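Local coordinates for protein L-lysine 6-oxidase (Marinomonas mediterranea, PDB 3WEU) that oxidises the epsilon-amino group of free L-lysine with a cysteine tryptophylquinone cofactor, releasing ammonium and the hydrogen peroxide that makes it antibacterial, at residues A12-A17 against M244-P249; I137-R142 against V151-N156; F179-T184 against G197-A202. One frame throughout, in Å; residues are numbered along the deposited sequence.

Interaction 1 (A12-A17 against M244-P249)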
ATOM      1  N   ALA A  12      -6.239  27.888 -22.883  1.00 14.52           N
ATOM      2  CA  ALA A  12      -6.279  28.433 -21.547  1.00 16.04           C
ATOM      3  C   ALA A  12      -5.478  27.493 -20.665  1.00 16.45           C
ATOM      4  O   ALA A  12      -5.236  26.309 -21.030  1.00 14.99           O
ATOM      5  CB  ALA A  12      -7.713  28.499 -21.039  1.00 18.51           C
ATOM      6  N   ARG A  13      -5.113  27.974 -19.480  0.50 16.51           N
ATOM      7  CA  ARG A  13      -4.374  27.140 -18.574  0.50 17.03           C
ATOM      8  C   ARG A  13      -4.911  27.202 -17.174  0.50 16.46           C
ATOM      9  O   ARG A  13      -5.306  28.260 -16.672  0.50 16.62           O
ATOM     10  CB  ARG A  13      -2.891  27.467 -18.633  0.50 19.04           C
ATOM     11  CG  ARG A  13      -2.388  27.403 -20.059  0.50 21.09           C
ATOM     12  CD  ARG A  13      -0.883  27.459 -20.207  0.50 23.24           C
ATOM     13  NE  ARG A  13      -0.498  26.092 -20.428  0.50 27.70           N
ATOM     14  CZ  ARG A  13      -0.263  25.531 -21.605  0.50 28.22           C
ATOM     15  NH1 ARG A  13      -0.283  26.225 -22.729  0.50 27.62           N
ATOM     16  NH2 ARG A  13       0.017  24.249 -21.622  0.50 28.42           N
ATOM     17  N   LEU A  14      -4.905  26.047 -16.548  1.00 14.81           N
ATOM     18  CA  LEU A  14      -5.418  25.879 -15.213  1.00 15.27           C
ATOM     19  C   LEU A  14      -4.742  26.795 -14.208  1.00 16.81           C
ATOM     20  O   LEU A  14      -3.539  27.085 -14.314  1.00 15.85           O
ATOM     21  CB  LEU A  14      -5.127  24.430 -14.743  1.00 16.53           C
ATOM     22  CG  LEU A  14      -5.733  23.292 -15.503  1.00 15.86           C
ATOM     23  CD1 LEU A  14      -5.273  22.004 -14.851  1.00 17.16           C
ATOM     24  CD2 LEU A  14      -7.278  23.426 -15.523  1.00 17.94           C
ATOM     25  N   GLY A  15      -5.498  27.191 -13.199  1.00 15.21           N
ATOM     26  CA  GLY A  15      -4.970  27.978 -12.104  1.00 15.84           C
ATOM     27  C   GLY A  15      -5.851  27.854 -10.864  1.00 15.89           C
ATOM     28  O   GLY A  15      -7.094  27.938 -10.940  1.00 17.19           O
ATOM     29  N   ASN A  16      -5.210  27.796  -9.721  1.00 16.95           N
ATOM     30  CA  ASN A  16      -5.901  27.657  -8.449  1.00 16.47           C
ATOM     31  C   ASN A  16      -5.993  28.924  -7.601  1.00 17.56           C
ATOM     32  O   ASN A  16      -6.385  28.877  -6.433  1.00 18.40           O
ATOM     33  CB  ASN A  16      -5.356  26.444  -7.673  1.00 16.99           C
ATOM     34  CG  ASN A  16      -3.916  26.559  -7.289  1.00 18.15           C
ATOM     35  OD1 ASN A  16      -3.174  27.348  -7.834  1.00 19.47           O
ATOM     36  ND2 ASN A  16      -3.484  25.704  -6.347  1.00 18.81           N
ATOM     37  N   ALA A  17      -5.614  30.054  -8.154  1.00 18.69           N
ATOM     38  CA  ALA A  17      -5.746  31.321  -7.414  1.00 18.63           C
ATOM     39  C   ALA A  17      -7.238  31.698  -7.384  1.00 20.72           C
ATOM     40  O   ALA A  17      -8.107  30.934  -7.844  1.00 18.13           O
ATOM     41  CB  ALA A  17      -4.938  32.432  -8.068  1.00 19.98           C
ATOM     42  N   MET A 244     -11.604  25.187 -28.406  1.00 16.58           N
ATOM     43  CA  MET A 244     -10.961  25.649 -27.214  1.00 17.84           C
ATOM     44  C   MET A 244     -10.340  24.475 -26.461  1.00 18.17           C
ATOM     45  O   MET A 244     -11.006  23.459 -26.232  1.00 15.55           O
ATOM     46  CB  MET A 244     -12.004  26.360 -26.325  1.00 17.01           C
ATOM     47  CG  MET A 244     -11.476  26.791 -24.985  1.00 17.33           C
ATOM     48  SD  MET A 244     -10.416  28.195 -25.217  1.00 18.76           S
ATOM     49  CE  MET A 244      -9.548  28.143 -23.707  1.00 19.17           C
ATOM     50  N   VAL A 245      -9.110  24.653 -25.978  1.00 15.64           N
ATOM     51  CA  VAL A 245      -8.458  23.623 -25.200  1.00 15.41           C
ATOM     52  C   VAL A 245      -7.900  24.201 -23.917  1.00 15.52           C
ATOM     53  O   VAL A 245      -7.284  25.252 -23.918  1.00 16.54           O
ATOM     54  CB  VAL A 245      -7.316  23.013 -26.030  1.00 16.09           C
ATOM     55  CG1 VAL A 245      -6.605  21.929 -25.236  1.00 15.19           C
ATOM     56  CG2 VAL A 245      -7.902  22.442 -27.317  1.00 17.06           C
ATOM     57  N   VAL A 246      -8.063  23.478 -22.832  1.00 15.51           N
ATOM     58  CA  VAL A 246      -7.492  23.842 -21.551  1.00 17.15           C
ATOM     59  C   VAL A 246      -6.286  22.894 -21.242  1.00 17.65           C
ATOM     60  O   VAL A 246      -6.397  21.659 -21.385  1.00 18.23           O
ATOM     61  CB  VAL A 246      -8.476  23.764 -20.412  1.00 16.81           C
ATOM     62  CG1 VAL A 246      -7.795  24.230 -19.129  1.00 16.82           C
ATOM     63  CG2 VAL A 246      -9.666  24.634 -20.689  1.00 19.03           C
ATOM     64  N   GLY A 247      -5.141  23.506 -20.957  1.00 17.79           N
ATOM     65  CA  GLY A 247      -3.976  22.783 -20.512  1.00 15.89           C
ATOM     66  C   GLY A 247      -3.594  23.067 -19.095  1.00 16.94           C
ATOM     67  O   GLY A 247      -4.031  24.074 -18.464  1.00 16.44           O
ATOM     68  N   SER A 248      -2.667  22.282 -18.627  1.00 15.90           N
ATOM     69  CA  SER A 248      -2.062  22.508 -17.318  1.00 15.89           C
ATOM     70  C   SER A 248      -1.092  23.702 -17.450  1.00 15.62           C
ATOM     71  O   SER A 248      -0.890  24.222 -18.556  1.00 16.06           O
ATOM     72  CB  SER A 248      -1.370  21.241 -16.842  1.00 18.32           C
ATOM     73  OG  SER A 248      -0.354  20.813 -17.735  1.00 17.77           O
ATOM     74  N   PRO A 249      -0.594  24.253 -16.335  1.00 14.60           N
ATOM     75  CA  PRO A 249       0.162  25.488 -16.500  1.00 14.69           C
ATOM     76  C   PRO A 249       1.401  25.388 -17.408  1.00 13.91           C
ATOM     77  O   PRO A 249       2.016  24.316 -17.505  1.00 14.94           O
ATOM     78  CB  PRO A 249       0.561  25.848 -15.100  1.00 15.20           C
ATOM     79  CG  PRO A 249      -0.482  25.186 -14.210  1.00 15.75           C
ATOM     80  CD  PRO A 249      -0.709  23.874 -14.936  1.00 15.60           C
TER
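Ala-12, Leu-14 and Arg-13 lose the most surface to segment 244-249, each through a different kind of contact. Ala-12 works mainly through its backbone: its N donates to Val-245 O (3.0 Å, N-H...O 163°) and its O accepts from Gly-247 N (2.8 Å, 170°). Both partners flank Val-246, the residue level with Ala-12, which is the parallel pattern. The Ala-12 methyl, CB, is pressed close by Met-244 CE (3.3 Å, tighter than usual van der Waals contact), which a bend at chi2 (74°) turns toward it.

One residue past the strand, Leu-14 N still bonds to Gly-247 O at 2.9 Å. The Leu-14 side chain crosses that of Val-246 at about a right angle, Leu-14 CD2 lying 3.7 Å from Val-246 CG1. Pro-249 CG lies 3.6 Å from Leu-14 O.

Arg-13 leaves from the face of the sheet opposite Ala-12 and passes Gly-247, which has no side chain, to reach Ser-248. In the conformer described, Arg-13 NE meets Ser-248 O at 2.7 Å, almost in line with the carbonyl bond and at the guanidinium edge; Arg-13 NH2 adds a weak bond to the same oxygen. NH2 also forms a salt bridge with Glu-452, giving this buried charge a carboxylate counterpart. The whole is a parallel strand pair, 4-13 beside 237-247, at its C-terminal end, within the N-terminal region's mixed sheet.

Interaction 2 (I137-R142 against V151-N156)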
ATOM      1  N   ILE A 137     -17.203  14.451 -17.782  1.00 20.51           N
ATOM      2  CA  ILE A 137     -17.567  15.673 -17.110  1.00 19.71           C
ATOM      3  C   ILE A 137     -18.081  16.601 -18.168  1.00 20.30           C
ATOM      4  O   ILE A 137     -17.312  17.091 -19.026  1.00 21.88           O
ATOM      5  CB  ILE A 137     -16.423  16.356 -16.346  1.00 20.71           C
ATOM      6  CG1 ILE A 137     -15.769  15.421 -15.350  1.00 23.11           C
ATOM      7  CG2 ILE A 137     -16.957  17.586 -15.578  1.00 19.73           C
ATOM      8  CD1 ILE A 137     -14.644  16.055 -14.525  1.00 24.72           C
ATOM      9  N   ASP A 138     -19.401  16.854 -18.122  1.00 19.61           N
ATOM     10  CA  ASP A 138     -20.106  17.616 -19.086  1.00 20.54           C
ATOM     11  C   ASP A 138     -21.266  18.387 -18.401  1.00 23.05           C
ATOM     12  O   ASP A 138     -22.261  17.791 -17.907  1.00 20.72           O
ATOM     13  CB  ASP A 138     -20.657  16.678 -20.149  1.00 21.87           C
ATOM     14  CG  ASP A 138     -21.483  17.385 -21.205  1.00 20.56           C
ATOM     15  OD1 ASP A 138     -21.481  18.637 -21.295  1.00 20.72           O
ATOM     16  OD2 ASP A 138     -22.121  16.675 -22.030  1.00 20.50           O
ATOM     17  N   LEU A 139     -21.126  19.699 -18.360  1.00 20.93           N
ATOM     18  CA  LEU A 139     -22.036  20.565 -17.626  1.00 21.70           C
ATOM     19  C   LEU A 139     -22.823  21.358 -18.602  1.00 20.66           C
ATOM     20  O   LEU A 139     -23.539  22.270 -18.231  1.00 23.61           O
ATOM     21  CB  LEU A 139     -21.252  21.467 -16.704  1.00 21.27           C
ATOM     22  CG  LEU A 139     -20.326  20.774 -15.708  1.00 22.46           C
ATOM     23  CD1 LEU A 139     -19.698  21.813 -14.785  1.00 23.01           C
ATOM     24  CD2 LEU A 139     -20.990  19.676 -14.868  1.00 22.12           C
ATOM     25  N   GLY A 140     -22.731  20.971 -19.874  1.00 22.10           N
ATOM     26  CA  GLY A 140     -23.409  21.687 -20.947  1.00 21.93           C
ATOM     27  C   GLY A 140     -22.662  22.939 -21.348  1.00 22.98           C
ATOM     28  O   GLY A 140     -21.673  23.281 -20.676  1.00 22.31           O
ATOM     29  N   PRO A 141     -23.145  23.607 -22.402  1.00 21.10           N
ATOM     30  CA  PRO A 141     -22.735  24.823 -22.984  1.00 21.66           C
ATOM     31  C   PRO A 141     -23.134  25.945 -22.058  1.00 21.90           C
ATOM     32  O   PRO A 141     -23.991  25.754 -21.166  1.00 19.02           O
ATOM     33  CB  PRO A 141     -23.462  24.863 -24.320  1.00 23.45           C
ATOM     34  CG  PRO A 141     -24.722  24.105 -24.099  1.00 25.75           C
ATOM     35  CD  PRO A 141     -24.296  23.028 -23.152  1.00 24.05           C
ATOM     36  N   ARG A 142     -22.316  26.984 -22.082  1.00 19.32           N
ATOM     37  CA  ARG A 142     -22.690  28.246 -21.468  1.00 20.96           C
ATOM     38  C   ARG A 142     -22.557  29.260 -22.560  1.00 21.75           C
ATOM     39  O   ARG A 142     -21.761  29.067 -23.496  1.00 21.32           O
ATOM     40  CB  ARG A 142     -21.761  28.636 -20.304  1.00 20.00           C
ATOM     41  CG  ARG A 142     -21.761  27.784 -19.057  1.00 22.03           C
ATOM     42  CD  ARG A 142     -23.113  27.715 -18.348  1.00 20.71           C
ATOM     43  NE  ARG A 142     -23.110  26.758 -17.280  1.00 19.13           N
ATOM     44  CZ  ARG A 142     -23.259  25.443 -17.425  1.00 17.73           C
ATOM     45  NH1 ARG A 142     -23.367  24.909 -18.611  1.00 20.59           N
ATOM     46  NH2 ARG A 142     -23.211  24.657 -16.381  1.00 22.86           N
ATOM     47  N   VAL A 151     -19.952  34.297 -16.636  1.00 21.36           N
ATOM     48  CA  VAL A 151     -20.729  33.117 -16.225  1.00 22.45           C
ATOM     49  C   VAL A 151     -19.845  31.898 -15.973  1.00 21.58           C
ATOM     50  O   VAL A 151     -19.002  31.547 -16.802  1.00 21.59           O
ATOM     51  CB  VAL A 151     -21.852  32.813 -17.219  1.00 28.40           C
ATOM     52  CG1 VAL A 151     -21.357  32.698 -18.583  1.00 32.87           C
ATOM     53  CG2 VAL A 151     -22.608  31.533 -16.862  1.00 34.29           C
ATOM     54  N   GLU A 152     -20.013  31.265 -14.826  1.00 18.87           N
ATOM     55  CA  GLU A 152     -19.267  30.062 -14.495  1.00 19.21           C
ATOM     56  C   GLU A 152     -19.796  28.884 -15.297  1.00 21.98           C
ATOM     57  O   GLU A 152     -21.000  28.757 -15.577  1.00 21.54           O
ATOM     58  CB  GLU A 152     -19.395  29.803 -13.001  1.00 18.55           C
ATOM     59  CG  GLU A 152     -18.326  28.909 -12.430  1.00 20.27           C
ATOM     60  CD  GLU A 152     -16.883  29.465 -12.501  1.00 22.21           C
ATOM     61  OE1 GLU A 152     -16.711  30.686 -12.832  1.00 20.28           O
ATOM     62  OE2 GLU A 152     -15.969  28.685 -12.078  1.00 21.12           O
ATOM     63  N   ILE A 153     -18.911  27.994 -15.684  1.00 19.30           N
ATOM     64  CA  ILE A 153     -19.360  26.690 -16.191  1.00 20.60           C
ATOM     65  C   ILE A 153     -19.466  25.786 -14.974  1.00 19.98           C
ATOM     66  O   ILE A 153     -18.622  24.932 -14.692  1.00 19.65           O
ATOM     67  CB  ILE A 153     -18.382  26.128 -17.253  1.00 21.53           C
ATOM     68  CG1 ILE A 153     -18.081  27.125 -18.376  1.00 23.92           C
ATOM     69  CG2 ILE A 153     -18.909  24.871 -17.904  1.00 20.00           C
ATOM     70  CD1 ILE A 153     -16.814  26.716 -19.158  1.00 23.77           C
ATOM     71  N   SER A 154     -20.580  25.914 -14.255  1.00 21.28           N
ATOM     72  CA  SER A 154     -20.705  25.344 -12.927  1.00 20.95           C
ATOM     73  C   SER A 154     -21.725  24.213 -12.860  1.00 19.61           C
ATOM     74  O   SER A 154     -22.671  24.227 -13.617  1.00 19.81           O
ATOM     75  CB  SER A 154     -21.192  26.436 -11.994  1.00 22.32           C
ATOM     76  OG  SER A 154     -21.510  25.934 -10.729  1.00 22.06           O
ATOM     77  N   ILE A 155     -21.572  23.363 -11.860  1.00 22.69           N
ATOM     78  CA  ILE A 155     -22.572  22.312 -11.584  1.00 23.93           C
ATOM     79  C   ILE A 155     -23.822  22.950 -11.090  1.00 26.77           C
ATOM     80  O   ILE A 155     -24.841  22.322 -11.146  1.00 26.15           O
ATOM     81  CB  ILE A 155     -22.121  21.276 -10.570  1.00 24.37           C
ATOM     82  CG1 ILE A 155     -21.933  21.872  -9.186  1.00 25.37           C
ATOM     83  CG2 ILE A 155     -20.906  20.566 -11.122  1.00 24.06           C
ATOM     84  CD1 ILE A 155     -21.690  20.820  -8.107  1.00 28.58           C
ATOM     85  N   ASN A 156     -23.746  24.216 -10.682  1.00 25.77           N
ATOM     86  CA  ASN A 156     -24.948  24.932 -10.179  1.00 28.46           C
ATOM     87  C   ASN A 156     -25.683  25.790 -11.225  1.00 28.71           C
ATOM     88  O   ASN A 156     -26.648  26.439 -10.906  1.00 30.10           O
ATOM     89  CB  ASN A 156     -24.534  25.772  -8.973  1.00 28.03           C
ATOM     90  CG  ASN A 156     -24.061  24.906  -7.829  1.00 30.95           C
ATOM     91  OD1 ASN A 156     -24.642  23.872  -7.568  1.00 34.80           O
ATOM     92  ND2 ASN A 156     -22.996  25.293  -7.161  1.00 29.46           N
TER
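Leu-139 O is gripped, within its own segment, by NH1 (2.7 Å) and NH2 (3.0 Å) of Arg-142, whose NH2 also reaches across to Ser-154 O. The two nitrogens approach Leu-139 O end-on and from the same face of the carbonyl plane, while the oxygen itself lies in the guanidinium plane. NH1 also donates to Pro-141 O, and the bond across the contact, Arg-142 NH2 to Ser-154 O, measures 2.8 Å (N-H...O 134°). Three main-chain oxygens thus meet the edge of one guanidinium and would restrict its rotation. Ile-153 CA lies over one of its faces, and NE makes a long, weak bond to Glu-152 O.

A turn at chi2 (-61°) folds the arginine back over its own loop. The same bend lays Arg-142 CG against Ile-153 CG1 at 3.8 Å and its CD near Val-151 CG2. Leu-139 packs at the other end: its CD1 rests 3.3 Å from Ile-153 O, and its CD2 touches Ile-155 CG2 at 3.9 Å. Each segment is shaped by its own turn. Asp-138 OD1 accepts from Gly-140 N in an Asx turn, and Ser-154 OG accepts from Asn-156 N in an ST turn.

Asn-157 completes the polar network through OD1 to Arg-142 NH2 and Ser-154 N. Segment 137-142 borders strand 80-91, where Arg-142 bonds to Val-87 through the backbone, whereas 151-156 pairs with strand 181-187 through Val-151 to Leu-185 and Ile-153 to Leu-182.

Interaction 3 (F179-T184 against G197-A202)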
ATOM      1  N   PHE A 179     -15.943  18.541  -6.768  1.00 27.46           N
ATOM      2  CA  PHE A 179     -15.931  19.130  -8.108  1.00 25.52           C
ATOM      3  C   PHE A 179     -17.074  20.129  -8.266  1.00 27.96           C
ATOM      4  O   PHE A 179     -18.205  19.833  -7.933  1.00 24.53           O
ATOM      5  CB  PHE A 179     -16.066  18.047  -9.186  1.00 23.55           C
ATOM      6  CG  PHE A 179     -16.167  18.620 -10.529  1.00 21.44           C
ATOM      7  CD1 PHE A 179     -15.024  19.049 -11.190  1.00 24.87           C
ATOM      8  CD2 PHE A 179     -17.394  18.890 -11.099  1.00 22.84           C
ATOM      9  CE1 PHE A 179     -15.136  19.702 -12.418  1.00 23.67           C
ATOM     10  CE2 PHE A 179     -17.512  19.533 -12.292  1.00 22.08           C
ATOM     11  CZ  PHE A 179     -16.382  19.939 -12.975  1.00 24.11           C
ATOM     12  N   GLU A 180     -16.808  21.276  -8.860  1.00 24.84           N
ATOM     13  CA  GLU A 180     -17.804  22.316  -9.011  1.00 25.33           C
ATOM     14  C   GLU A 180     -17.851  22.998 -10.363  1.00 22.46           C
ATOM     15  O   GLU A 180     -18.875  23.505 -10.741  1.00 19.40           O
ATOM     16  CB  GLU A 180     -17.564  23.402  -7.956  1.00 31.83           C
ATOM     17  CG  GLU A 180     -18.259  23.083  -6.650  1.00 43.24           C
ATOM     18  CD  GLU A 180     -17.975  24.136  -5.578  1.00 49.69           C
ATOM     19  OE1 GLU A 180     -18.850  24.380  -4.745  1.00 58.71           O
ATOM     20  OE2 GLU A 180     -16.880  24.719  -5.577  1.00 48.84           O
ATOM     21  N   SER A 181     -16.724  23.073 -11.077  1.00 19.00           N
ATOM     22  CA  SER A 181     -16.645  23.899 -12.207  1.00 17.85           C
ATOM     23  C   SER A 181     -15.584  23.402 -13.227  1.00 19.89           C
ATOM     24  O   SER A 181     -14.527  22.931 -12.845  1.00 18.06           O
ATOM     25  CB  SER A 181     -16.268  25.318 -11.792  1.00 19.14           C
ATOM     26  OG  SER A 181     -16.191  26.181 -12.914  1.00 18.07           O
ATOM     27  N   LEU A 182     -15.855  23.683 -14.476  1.00 18.72           N
ATOM     28  CA  LEU A 182     -14.891  23.521 -15.574  1.00 19.44           C
ATOM     29  C   LEU A 182     -14.207  24.828 -16.022  1.00 20.50           C
ATOM     30  O   LEU A 182     -13.297  24.836 -16.837  1.00 17.84           O
ATOM     31  CB  LEU A 182     -15.630  22.886 -16.706  1.00 19.06           C
ATOM     32  CG  LEU A 182     -15.427  21.356 -16.963  1.00 19.70           C
ATOM     33  CD1 LEU A 182     -14.638  20.427 -16.068  1.00 21.72           C
ATOM     34  CD2 LEU A 182     -16.457  20.828 -17.931  1.00 19.03           C
ATOM     35  N   GLY A 183     -14.725  25.944 -15.542  1.00 18.21           N
ATOM     36  CA  GLY A 183     -14.111  27.216 -15.767  1.00 19.82           C
ATOM     37  C   GLY A 183     -15.105  28.352 -15.818  1.00 19.97           C
ATOM     38  O   GLY A 183     -16.152  28.281 -15.191  1.00 18.06           O
ATOM     39  N   THR A 184     -14.745  29.404 -16.539  1.00 18.91           N
ATOM     40  CA  THR A 184     -15.486  30.670 -16.500  1.00 20.64           C
ATOM     41  C   THR A 184     -15.490  31.311 -17.881  1.00 19.26           C
ATOM     42  O   THR A 184     -14.445  31.381 -18.535  1.00 19.01           O
ATOM     43  CB  THR A 184     -14.811  31.643 -15.502  1.00 18.62           C
ATOM     44  OG1 THR A 184     -14.522  31.014 -14.243  1.00 18.05           O
ATOM     45  CG2 THR A 184     -15.647  32.887 -15.289  1.00 20.89           C
ATOM     46  N   GLY A 197     -10.345  28.343 -18.014  1.00 17.58           N
ATOM     47  CA  GLY A 197     -10.553  26.921 -17.791  1.00 17.21           C
ATOM     48  C   GLY A 197     -10.575  26.575 -16.327  1.00 17.41           C
ATOM     49  O   GLY A 197     -10.855  27.400 -15.484  1.00 16.91           O
ATOM     50  N   GLY A 198     -10.229  25.337 -16.043  1.00 17.34           N
ATOM     51  CA  GLY A 198     -10.239  24.779 -14.697  1.00 17.29           C
ATOM     52  C   GLY A 198      -9.316  25.398 -13.676  1.00 17.95           C
ATOM     53  O   GLY A 198      -8.449  26.288 -13.955  1.00 17.51           O
ATOM     54  N   TYR A 199      -9.497  24.864 -12.483  1.00 17.84           N
ATOM     55  CA  TYR A 199      -8.878  25.324 -11.306  1.00 19.14           C
ATOM     56  C   TYR A 199      -7.771  24.414 -10.781  1.00 19.61           C
ATOM     57  O   TYR A 199      -7.143  24.762  -9.774  1.00 20.09           O
ATOM     58  CB  TYR A 199      -9.939  25.518 -10.244  1.00 21.44           C
ATOM     59  CG  TYR A 199     -10.926  26.583 -10.567  1.00 21.46           C
ATOM     60  CD1 TYR A 199     -12.146  26.269 -11.212  1.00 22.06           C
ATOM     61  CD2 TYR A 199     -10.610  27.930 -10.363  1.00 22.55           C
ATOM     62  CE1 TYR A 199     -13.053  27.279 -11.532  1.00 21.98           C
ATOM     63  CE2 TYR A 199     -11.495  28.943 -10.708  1.00 23.38           C
ATOM     64  CZ  TYR A 199     -12.710  28.624 -11.287  1.00 23.72           C
ATOM     65  OH  TYR A 199     -13.589  29.617 -11.578  1.00 22.22           O
ATOM     66  N   GLY A 200      -7.517  23.316 -11.482  1.00 18.78           N
ATOM     67  CA  GLY A 200      -6.557  22.322 -11.083  1.00 18.99           C
ATOM     68  C   GLY A 200      -7.084  21.172 -10.231  1.00 20.11           C
ATOM     69  O   GLY A 200      -6.299  20.375  -9.674  1.00 23.65           O
ATOM     70  N   PHE A 201      -8.417  21.087 -10.118  1.00 21.01           N
ATOM     71  CA  PHE A 201      -9.090  19.954  -9.466  1.00 21.16           C
ATOM     72  C   PHE A 201      -8.515  18.614  -9.937  1.00 18.69           C
ATOM     73  O   PHE A 201      -8.346  18.363 -11.140  1.00 18.94           O
ATOM     74  CB  PHE A 201     -10.603  19.972  -9.805  1.00 22.14           C
ATOM     75  CG  PHE A 201     -11.366  18.822  -9.213  1.00 23.93           C
ATOM     76  CD1 PHE A 201     -11.427  17.597  -9.829  1.00 27.49           C
ATOM     77  CD2 PHE A 201     -12.013  19.003  -7.984  1.00 27.95           C
ATOM     78  CE1 PHE A 201     -12.116  16.521  -9.199  1.00 27.16           C
ATOM     79  CE2 PHE A 201     -12.673  17.950  -7.376  1.00 28.33           C
ATOM     80  CZ  PHE A 201     -12.728  16.732  -7.985  1.00 23.55           C
ATOM     81  N   ALA A 202      -8.252  17.739  -8.997  1.00 18.76           N
ATOM     82  CA  ALA A 202      -7.812  16.356  -9.343  1.00 19.36           C
ATOM     83  C   ALA A 202      -8.075  15.518  -8.092  1.00 18.65           C
ATOM     84  O   ALA A 202      -7.437  15.695  -7.037  1.00 20.81           O
ATOM     85  CB  ALA A 202      -6.344  16.330  -9.737  1.00 19.99           C
TER
HETATM   86  O   HOH W   1     -11.339  23.285 -17.930  1.00 15.38           O
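Phe-179 and Phe-201 form a T-shaped pair: the edge of the Phe-179 ring faces the Phe-201 ring, with centroids 5.5 Å apart and planes at 87°. The same face of Phe-201 takes a CH-pi contact from Phe-179 CB, 4.1 Å from the centroid and 24° off the normal. Chi1 of 178° carries Phe-201 CG away from its own N and across to the other segment, where Phe-201 CE2 comes within 3.4 Å of Phe-179 N.

Tyr-199 reaches over with its phenol end. Ser-181 OG sits at the ring edge, in plane, 3.6 Å from Tyr-199 CE1, and Thr-184 OG1 lies 3.2 Å from Tyr-199 OH. Beyond Tyr-199, at the end of the contact away from the phenylalanines, the backbones close up at Gly-183 and Gly-197, whose CA atoms are 4.1 Å apart, an approach the two glycines, having no side chains, allow. A water bridges the two backbones beside them, donating to Leu-182 O at 2.7 Å and accepting weakly from Gly-198 N.

Topologically this is the corner where strand 181-187 turns at Leu-182, facing the loop that follows its antiparallel partner, strand 193-196. An ST turn, Gly-183 N to Ser-181 OG at 3.0 Å, shapes the corner.

Further out, Glu-152 bonds Ser-181 OG and Tyr-199 OH through OE2 and Thr-184 OG1 through OE1, fixing the hydroxyls around the tyrosine. On the loop side, Asp-220 OD2 accepts from the backbone N of both Tyr-199 and Phe-201, while Arg-58 NH1 reaches Gly-197 O and Thr-184 OG1.

How the interactions relate
All three contacts draw on the same mixed sheet, but at different depths. Interaction 1 is fully buried, its centre about 12 Å from that of the chain, and rests on regular parallel backbone bonding. Interaction 3 is also mainly buried, yet it has no clear direct hydrogen bond between its segments and relies on rings and one water. Interaction 2, about 25 Å out and partly exposed, depends on an arginine whose guanidinium edge is met by main-chain oxygens. Interaction 3 sits between the others: 151-156 and 179-184 lie on neighbouring strands, joined also through Glu-152, while Gly-15 N probably bonds Gly-198 O. Interactions 1 and 2 do not touch, their nearest atoms being about 8 Å apart.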